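Local coordinates for bifunctional protein PutA (Bdellovibrio bacteriovorus, PDB 5UR2) that probably catalyses both steps of proline breakdown to glutamate, oxidising proline with a flavin and then glutamate semialdehyde with NAD+, at residues 497-503 and 688-694; 530-536 and 700-705. One frame throughout, in Å; residues are numbered along the deposited sequence.

From the N terminus, the chain lays down strand 495-501, completes the small mixed sheet with strands 504-506, 511-516 and 523-528, and enters helix 532-549. Contact 1 closes a long loop of 184 residues when strand 691-693, the edge of the Rossmann-type sheet, returns to pair with strand 495-501. The chain then runs straight into helix 698-707, and contact 2 closes a second loop by laying that helix against the start of helix 532-549. The two loops cross rather than nest. The centres of the two contacts lie about 13 Å apart, and the contacts touch: Ile499 and Leu694 of contact 1 both pack on Ala530 of contact 2.

Contact 1 of 2, residues 497-503 and 688-694; sequences VNIVINN and QGVINFL
Phe693 presents the edge of its ring to the strand opposite: Val497 CG1 lies 3.6 Å from Phe693 CE2, in the plane of the ring, and the carbonyl oxygen of Asn498 meets the same edge. Phe693 CG is anti to the backbone N (chi1 -179°), which carries the ring along the pairing strand toward Val497, whose side chain it meets at about a right angle. Closer to the backbone, Val500 CB packs on Phe693 CB at 3.9 Å, and Met678 of helix 671-684 touches both side chains. Ile499 turns its CG2 branch to the carbonyl oxygen of Phe693, while Leu694 approaches that branch more loosely through CD1. Between these side chains Val500 and Phe693 form an antiparallel hydrogen-bonded pair, Val500 N to Phe693 O at 3.0 Å and Phe693 N to Val500 O at 2.9 Å. This single bridge joins the edge of the Rossmann-type sheet, where strand 691-693 runs parallel to strand 661-665, to the small mixed sheet that contains strand 495-501. Beyond it a side chain takes over the pairing: Asn692 OD1 accepts from Asn502 N at 3.2 Å, the donor nearly along the C=O axis. The other end of the same amide is gripped twice, Asn692 ND2 giving protons to Gly689 O, from above that carbonyl's plane, and to Val662 O, which should fix the flip of the amide. Gly689 CA comes within 3.3 Å of Asn502 OD1, so a glycine leaves room for the asparagine. Asn503 rests its amide on CA and CB of Gln688, ND2 3.4 Å from Gln688 CA. Water 1 accepts from Gly689 N at 2.8 Å and lies within hydrogen-bonding distance of Asn503 OD1 and Ile691 O.

Contact 2 of 2, residues 530-536 and 700-705; sequences ATTEQAE and EVGEYI
Glu700 sets the aliphatic part of its side chain against Thr532, CG to Thr532 CG2 at 4.0 Å, the two chains crossing at about a right angle. Here the first turn of helix 532-549 packs against the short helix 698-707 of the Rossmann-type NAD-binding part, their segment axes 37° apart and 9.3 Å distant; the first opens with a capping box in which Gln534 N donates to Thr531 OG1 and Thr531 N to Gln534 OE1. At the carboxylate of Glu700, water 2 donates to OE1 and to Ala530 O, both at 2.8 Å, bridging the helix to the residue before the N-cap. Val701 follows, pointing into the interface. Its CG1, anti to the carbonyl carbon (chi1 -66°), reaches the carbonyl oxygens of Ala530 and Thr531 and packs on Ala535 CB at 3.9 Å; Leu694 touches Ala530, Ala535 and Val701 alike. A turn further along, Tyr704 swings its ring across the first helix, CG anti to the backbone N (chi1 -171°). Ala535 CB meets the ring obliquely, 3.6 Å from Tyr704 CD1, and Thr532 O lies over one face, offset toward the rim. Glu536 folds back at its second torsion toward the phenol, and its carboxylate stands almost perpendicular to the ring. Tyr704 OH donates to Glu536 OE1, which lies in the plane of the ring; the modelled 2.4 Å is shorter than such a bond should be, and its exact length is doubtful. His708 holds Glu536 OE1 weakly and Gln540 donates to OE2, so both oxygens have partners besides the tyrosine. Ile705 completes the row: its side chain touches Val663 and Lys665 of strand 661-665, and its CG2 lies 4.5 Å from Ala535 CB.

Contact 1 of 2, residues 497-503 and 688-694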
ATOM      1  N   VAL B 497      40.361  -9.150   8.946  1.00 26.91           N
ATOM      2  CA  VAL B 497      38.931  -9.413   8.873  1.00 23.37           C
ATOM      3  C   VAL B 497      38.719 -10.914   8.777  1.00 24.19           C
ATOM      4  O   VAL B 497      39.307 -11.582   7.918  1.00 24.88           O
ATOM      5  CB  VAL B 497      38.274  -8.673   7.697  1.00 21.16           C
ATOM      6  CG1 VAL B 497      36.826  -9.121   7.540  1.00 19.66           C
ATOM      7  CG2 VAL B 497      38.327  -7.150   7.931  1.00 24.56           C
ATOM      8  N   ASN B 498      37.871 -11.435   9.650  1.00 23.69           N
ATOM      9  CA  ASN B 498      37.547 -12.850   9.676  1.00 25.83           C
ATOM     10  C   ASN B 498      36.159 -13.080   9.111  1.00 22.82           C
ATOM     11  O   ASN B 498      35.309 -12.186   9.102  1.00 22.91           O
ATOM     12  CB  ASN B 498      37.622 -13.406  11.100  1.00 24.26           C
ATOM     13  CG  ASN B 498      39.034 -13.514  11.594  1.00 29.78           C
ATOM     14  OD1 ASN B 498      39.937 -13.876  10.831  1.00 24.46           O
ATOM     15  ND2 ASN B 498      39.245 -13.218  12.880  1.00 30.63           N
ATOM     16  N   ILE B 499      35.951 -14.302   8.620  1.00 25.42           N
ATOM     17  CA  ILE B 499      34.613 -14.793   8.333  1.00 22.39           C
ATOM     18  C   ILE B 499      33.854 -14.954   9.644  1.00 27.32           C
ATOM     19  O   ILE B 499      34.436 -15.340  10.668  1.00 26.40           O
ATOM     20  CB  ILE B 499      34.715 -16.129   7.580  1.00 25.54           C
ATOM     21  CG1 ILE B 499      35.594 -15.977   6.348  1.00 21.49           C
ATOM     22  CG2 ILE B 499      33.345 -16.638   7.190  1.00 31.97           C
ATOM     23  CD1 ILE B 499      36.359 -17.253   6.012  1.00 30.16           C
ATOM     24  N   VAL B 500      32.549 -14.670   9.633  1.00 22.69           N
ATOM     25  CA  VAL B 500      31.733 -14.817  10.838  1.00 22.96           C
ATOM     26  C   VAL B 500      30.486 -15.622  10.511  1.00 23.05           C
ATOM     27  O   VAL B 500      29.592 -15.130   9.818  1.00 24.05           O
ATOM     28  CB  VAL B 500      31.343 -13.470  11.453  1.00 23.35           C
ATOM     29  CG1 VAL B 500      30.601 -13.726  12.747  1.00 26.09           C
ATOM     30  CG2 VAL B 500      32.583 -12.637  11.704  1.00 19.81           C
ATOM     31  N   ILE B 501      30.399 -16.832  11.057  1.00 20.85           N
ATOM     32  CA  ILE B 501      29.253 -17.713  10.859  1.00 24.43           C
ATOM     33  C   ILE B 501      28.742 -18.163  12.223  1.00 22.11           C
ATOM     34  O   ILE B 501      29.519 -18.661  13.044  1.00 25.25           O
ATOM     35  CB  ILE B 501      29.630 -18.928   9.986  1.00 21.84           C
ATOM     36  CG1 ILE B 501      30.121 -18.459   8.616  1.00 21.23           C
ATOM     37  CG2 ILE B 501      28.466 -19.900   9.860  1.00 18.84           C
ATOM     38  CD1 ILE B 501      30.638 -19.596   7.729  1.00 21.21           C
ATOM     39  N   ASN B 502      27.431 -18.038  12.442  1.00 20.23           N
ATOM     40  CA  ASN B 502      26.838 -18.353  13.745  1.00 30.79           C
ATOM     41  C   ASN B 502      27.542 -17.576  14.857  1.00 29.51           C
ATOM     42  O   ASN B 502      27.821 -18.109  15.927  1.00 32.22           O
ATOM     43  CB  ASN B 502      26.879 -19.861  14.043  1.00 25.08           C
ATOM     44  CG  ASN B 502      25.599 -20.582  13.652  1.00 29.60           C
ATOM     45  OD1 ASN B 502      24.516 -19.996  13.611  1.00 33.01           O
ATOM     46  ND2 ASN B 502      25.716 -21.866  13.385  1.00 24.84           N
ATOM     47  N   ASN B 503      27.867 -16.316  14.584  1.00 27.56           N
ATOM     48  CA  ASN B 503      28.534 -15.409  15.521  1.00 25.88           C
ATOM     49  C   ASN B 503      29.899 -15.921  15.983  1.00 30.51           C
ATOM     50  O   ASN B 503      30.405 -15.484  17.025  1.00 34.17           O
ATOM     51  CB  ASN B 503      27.649 -15.087  16.739  1.00 27.21           C
ATOM     52  CG  ASN B 503      26.483 -14.152  16.389  1.00 33.52           C
ATOM     53  OD1 ASN B 503      26.469 -13.558  15.310  1.00 32.63           O
ATOM     54  ND2 ASN B 503      25.514 -14.003  17.309  1.00 31.06           N
ATOM     55  N   GLN B 688      22.604 -15.751  16.786  1.00 16.95           N
ATOM     56  CA  GLN B 688      23.562 -16.432  15.932  1.00 26.47           C
ATOM     57  C   GLN B 688      22.864 -17.035  14.715  1.00 24.86           C
ATOM     58  O   GLN B 688      21.796 -17.649  14.822  1.00 23.74           O
ATOM     59  CB  GLN B 688      24.282 -17.525  16.714  1.00 23.35           C
ATOM     60  CG  GLN B 688      23.376 -18.613  17.201  1.00 33.29           C
ATOM     61  CD  GLN B 688      24.138 -19.761  17.824  1.00 48.23           C
ATOM     62  OE1 GLN B 688      25.086 -19.552  18.582  1.00 52.03           O
ATOM     63  NE2 GLN B 688      23.747 -20.984  17.484  1.00 55.17           N
ATOM     64  N   GLY B 689      23.480 -16.851  13.547  1.00 22.26           N
ATOM     65  CA  GLY B 689      22.993 -17.429  12.306  1.00 20.52           C
ATOM     66  C   GLY B 689      21.960 -16.601  11.565  1.00 25.04           C
ATOM     67  O   GLY B 689      21.715 -16.870  10.385  1.00 22.91           O
ATOM     68  N   VAL B 690      21.339 -15.607  12.214  1.00 16.05           N
ATOM     69  CA  VAL B 690      20.350 -14.785  11.516  1.00 15.63           C
ATOM     70  C   VAL B 690      21.017 -14.007  10.391  1.00 18.21           C
ATOM     71  O   VAL B 690      20.491 -13.925   9.276  1.00 17.96           O
ATOM     72  CB  VAL B 690      19.620 -13.860  12.512  1.00 18.88           C
ATOM     73  CG1 VAL B 690      18.682 -12.873  11.785  1.00 15.00           C
ATOM     74  CG2 VAL B 690      18.819 -14.709  13.535  1.00 19.92           C
ATOM     75  N   ILE B 691      22.213 -13.478  10.648  1.00 20.81           N
ATOM     76  CA  ILE B 691      23.011 -12.779   9.651  1.00 22.23           C
ATOM     77  C   ILE B 691      24.410 -13.386   9.670  1.00 26.01           C
ATOM     78  O   ILE B 691      25.013 -13.519  10.737  1.00 21.18           O
ATOM     79  CB  ILE B 691      23.042 -11.260   9.930  1.00 25.83           C
ATOM     80  CG1 ILE B 691      21.634 -10.678   9.755  1.00 25.10           C
ATOM     81  CG2 ILE B 691      24.005 -10.547   9.002  1.00 24.09           C
ATOM     82  CD1 ILE B 691      21.426  -9.326  10.387  1.00 25.66           C
ATOM     83  N   ASN B 692      24.906 -13.802   8.505  1.00 23.16           N
ATOM     84  CA  ASN B 692      26.227 -14.405   8.408  1.00 18.75           C
ATOM     85  C   ASN B 692      27.104 -13.608   7.453  1.00 23.47           C
ATOM     86  O   ASN B 692      26.636 -13.112   6.426  1.00 23.50           O
ATOM     87  CB  ASN B 692      26.139 -15.866   7.963  1.00 18.50           C
ATOM     88  CG  ASN B 692      25.254 -16.689   8.883  1.00 21.00           C
ATOM     89  OD1 ASN B 692      25.719 -17.239   9.882  1.00 19.04           O
ATOM     90  ND2 ASN B 692      23.954 -16.717   8.585  1.00 17.99           N
ATOM     91  N   PHE B 693      28.382 -13.499   7.807  1.00 18.97           N
ATOM     92  CA  PHE B 693      29.348 -12.630   7.146  1.00 18.00           C
ATOM     93  C   PHE B 693      30.331 -13.493   6.364  1.00 22.36           C
ATOM     94  O   PHE B 693      31.172 -14.182   6.959  1.00 23.88           O
ATOM     95  CB  PHE B 693      30.076 -11.787   8.179  1.00 17.14           C
ATOM     96  CG  PHE B 693      31.075 -10.829   7.597  1.00 21.07           C
ATOM     97  CD1 PHE B 693      30.663  -9.774   6.798  1.00 18.37           C
ATOM     98  CD2 PHE B 693      32.421 -10.943   7.910  1.00 20.54           C
ATOM     99  CE1 PHE B 693      31.585  -8.858   6.305  1.00 24.28           C
ATOM    100  CE2 PHE B 693      33.353 -10.038   7.418  1.00 17.91           C
ATOM    101  CZ  PHE B 693      32.939  -8.997   6.615  1.00 17.55           C
ATOM    102  N   LEU B 694      30.236 -13.442   5.034  1.00 24.59           N
ATOM    103  CA  LEU B 694      30.929 -14.373   4.143  1.00 22.78           C
ATOM    104  C   LEU B 694      31.777 -13.608   3.134  1.00 22.05           C
ATOM    105  O   LEU B 694      31.444 -13.562   1.942  1.00 19.51           O
ATOM    106  CB  LEU B 694      29.920 -15.271   3.420  1.00 19.71           C
ATOM    107  CG  LEU B 694      30.529 -16.420   2.599  1.00 24.07           C
ATOM    108  CD1 LEU B 694      31.080 -17.509   3.508  1.00 26.64           C
ATOM    109  CD2 LEU B 694      29.525 -16.995   1.628  1.00 21.13           C
TER
HETATM  110  O   HOH W   1      25.692 -15.184  12.876  1.00 25.39           O

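Contact 2 of 2, residues 530-536 and 700-705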
ATOM      1  N   ALA B 530      36.627 -16.730   2.029  1.00 27.01           N
ATOM      2  CA  ALA B 530      36.037 -17.994   2.430  1.00 27.17           C
ATOM      3  C   ALA B 530      36.116 -19.050   1.331  1.00 27.12           C
ATOM      4  O   ALA B 530      36.122 -18.743   0.138  1.00 31.95           O
ATOM      5  CB  ALA B 530      34.580 -17.775   2.824  1.00 24.12           C
ATOM      6  N   THR B 531      36.147 -20.314   1.756  1.00 24.54           N
ATOM      7  CA  THR B 531      36.026 -21.464   0.875  1.00 23.97           C
ATOM      8  C   THR B 531      34.559 -21.786   0.606  1.00 25.95           C
ATOM      9  O   THR B 531      33.648 -21.321   1.300  1.00 22.09           O
ATOM     10  CB  THR B 531      36.689 -22.696   1.488  1.00 26.17           C
ATOM     11  OG1 THR B 531      35.937 -23.099   2.636  1.00 29.18           O
ATOM     12  CG2 THR B 531      38.119 -22.377   1.924  1.00 26.99           C
ATOM     13  N   THR B 532      34.339 -22.653  -0.387  1.00 25.62           N
ATOM     14  CA  THR B 532      32.981 -23.077  -0.671  1.00 26.32           C
ATOM     15  C   THR B 532      32.428 -23.927   0.467  1.00 26.53           C
ATOM     16  O   THR B 532      31.223 -23.887   0.745  1.00 30.06           O
ATOM     17  CB  THR B 532      32.943 -23.864  -1.978  1.00 26.82           C
ATOM     18  OG1 THR B 532      33.775 -25.005  -1.846  1.00 26.56           O
ATOM     19  CG2 THR B 532      33.499 -23.025  -3.101  1.00 28.29           C
ATOM     20  N   GLU B 533      33.291 -24.678   1.152  1.00 22.43           N
ATOM     21  CA  GLU B 533      32.844 -25.400   2.339  1.00 27.14           C
ATOM     22  C   GLU B 533      32.359 -24.429   3.407  1.00 24.34           C
ATOM     23  O   GLU B 533      31.390 -24.704   4.119  1.00 25.04           O
ATOM     24  CB  GLU B 533      33.967 -26.285   2.883  1.00 26.84           C
ATOM     25  CG  GLU B 533      34.443 -27.400   1.927  1.00 48.89           C
ATOM     26  CD  GLU B 533      35.534 -26.976   0.919  1.00 57.96           C
ATOM     27  OE1 GLU B 533      36.097 -25.863   1.028  1.00 62.20           O
ATOM     28  OE2 GLU B 533      35.832 -27.783   0.009  1.00 59.13           O
ATOM     29  N   GLN B 534      33.030 -23.290   3.545  1.00 23.34           N
ATOM     30  CA  GLN B 534      32.555 -22.303   4.506  1.00 23.61           C
ATOM     31  C   GLN B 534      31.283 -21.625   4.017  1.00 23.86           C
ATOM     32  O   GLN B 534      30.435 -21.243   4.834  1.00 19.89           O
ATOM     33  CB  GLN B 534      33.664 -21.299   4.807  1.00 27.93           C
ATOM     34  CG  GLN B 534      34.802 -21.951   5.620  1.00 29.38           C
ATOM     35  CD  GLN B 534      36.042 -21.101   5.706  1.00 33.23           C
ATOM     36  OE1 GLN B 534      36.401 -20.389   4.753  1.00 27.45           O
ATOM     37  NE2 GLN B 534      36.747 -21.207   6.835  1.00 33.11           N
ATOM     38  N   ALA B 535      31.137 -21.453   2.700  1.00 21.75           N
ATOM     39  CA  ALA B 535      29.876 -20.945   2.174  1.00 22.83           C
ATOM     40  C   ALA B 535      28.744 -21.905   2.499  1.00 26.82           C
ATOM     41  O   ALA B 535      27.634 -21.474   2.833  1.00 24.66           O
ATOM     42  CB  ALA B 535      29.976 -20.725   0.666  1.00 21.85           C
ATOM     43  N   GLU B 536      29.019 -23.215   2.446  1.00 21.21           N
ATOM     44  CA  GLU B 536      28.002 -24.198   2.821  1.00 24.63           C
ATOM     45  C   GLU B 536      27.643 -24.075   4.308  1.00 22.07           C
ATOM     46  O   GLU B 536      26.471 -24.160   4.686  1.00 26.05           O
ATOM     47  CB  GLU B 536      28.504 -25.608   2.464  1.00 20.78           C
ATOM     48  CG  GLU B 536      27.613 -26.772   2.879  1.00 23.17           C
ATOM     49  CD  GLU B 536      26.260 -26.763   2.166  1.00 27.38           C
ATOM     50  OE1 GLU B 536      26.164 -26.260   1.023  1.00 30.04           O
ATOM     51  OE2 GLU B 536      25.279 -27.242   2.762  1.00 30.59           O
ATOM     52  N   GLU B 700      33.238 -17.159  -6.701  1.00 34.52           N
ATOM     53  CA  GLU B 700      33.410 -18.383  -5.934  1.00 31.27           C
ATOM     54  C   GLU B 700      32.272 -18.566  -4.938  1.00 28.99           C
ATOM     55  O   GLU B 700      31.368 -19.373  -5.173  1.00 31.58           O
ATOM     56  CB  GLU B 700      34.739 -18.371  -5.176  1.00 34.80           C
ATOM     57  CG  GLU B 700      35.144 -19.729  -4.629  1.00 42.61           C
ATOM     58  CD  GLU B 700      36.525 -19.722  -3.974  1.00 49.00           C
ATOM     59  OE1 GLU B 700      37.212 -18.676  -4.005  1.00 44.51           O
ATOM     60  OE2 GLU B 700      36.940 -20.784  -3.463  1.00 56.13           O
ATOM     61  N   VAL B 701      32.314 -17.841  -3.813  1.00 26.60           N
ATOM     62  CA  VAL B 701      31.298 -18.047  -2.782  1.00 25.56           C
ATOM     63  C   VAL B 701      30.036 -17.245  -3.076  1.00 26.40           C
ATOM     64  O   VAL B 701      28.945 -17.607  -2.617  1.00 25.09           O
ATOM     65  CB  VAL B 701      31.853 -17.735  -1.380  1.00 28.27           C
ATOM     66  CG1 VAL B 701      32.937 -18.745  -1.000  1.00 20.62           C
ATOM     67  CG2 VAL B 701      32.379 -16.304  -1.284  1.00 19.77           C
ATOM     68  N   GLY B 702      30.151 -16.141  -3.817  1.00 28.94           N
ATOM     69  CA  GLY B 702      28.956 -15.443  -4.259  1.00 21.32           C
ATOM     70  C   GLY B 702      28.123 -16.299  -5.191  1.00 27.42           C
ATOM     71  O   GLY B 702      26.904 -16.406  -5.039  1.00 24.43           O
ATOM     72  N   GLU B 703      28.778 -16.914  -6.181  1.00 27.15           N
ATOM     73  CA  GLU B 703      28.106 -17.870  -7.049  1.00 25.73           C
ATOM     74  C   GLU B 703      27.489 -19.003  -6.246  1.00 24.73           C
ATOM     75  O   GLU B 703      26.342 -19.408  -6.495  1.00 27.95           O
ATOM     76  CB  GLU B 703      29.103 -18.426  -8.073  1.00 27.90           C
ATOM     77  CG  GLU B 703      28.483 -19.380  -9.098  1.00 31.77           C
ATOM     78  CD  GLU B 703      27.728 -18.677 -10.219  1.00 37.71           C
ATOM     79  OE1 GLU B 703      27.746 -17.428 -10.278  1.00 40.07           O
ATOM     80  OE2 GLU B 703      27.116 -19.383 -11.051  1.00 41.68           O
ATOM     81  N   TYR B 704      28.215 -19.495  -5.245  1.00 23.00           N
ATOM     82  CA  TYR B 704      27.742 -20.644  -4.475  1.00 26.12           C
ATOM     83  C   TYR B 704      26.443 -20.320  -3.739  1.00 28.41           C
ATOM     84  O   TYR B 704      25.516 -21.136  -3.722  1.00 25.61           O
ATOM     85  CB  TYR B 704      28.829 -21.097  -3.498  1.00 23.49           C
ATOM     86  CG  TYR B 704      28.533 -22.412  -2.802  1.00 25.49           C
ATOM     87  CD1 TYR B 704      27.821 -22.432  -1.612  1.00 24.03           C
ATOM     88  CD2 TYR B 704      28.974 -23.637  -3.334  1.00 23.75           C
ATOM     89  CE1 TYR B 704      27.536 -23.622  -0.968  1.00 20.11           C
ATOM     90  CE2 TYR B 704      28.696 -24.849  -2.688  1.00 21.16           C
ATOM     91  CZ  TYR B 704      27.975 -24.820  -1.496  1.00 31.65           C
ATOM     92  OH  TYR B 704      27.672 -25.971  -0.813  1.00 31.01           O
ATOM     93  N   ILE B 705      26.353 -19.140  -3.114  1.00 23.04           N
ATOM     94  CA  ILE B 705      25.124 -18.852  -2.380  1.00 22.12           C
ATOM     95  C   ILE B 705      24.006 -18.451  -3.341  1.00 22.94           C
ATOM     96  O   ILE B 705      22.831 -18.681  -3.050  1.00 25.36           O
ATOM     97  CB  ILE B 705      25.340 -17.789  -1.283  1.00 27.52           C
ATOM     98  CG1 ILE B 705      25.738 -16.433  -1.870  1.00 17.68           C
ATOM     99  CG2 ILE B 705      26.355 -18.270  -0.239  1.00 26.68           C
ATOM    100  CD1 ILE B 705      25.907 -15.358  -0.788  1.00 17.31           C
TER
HETATM  101  O   HOH W   2      36.236 -16.967  -1.975  1.00 24.02           O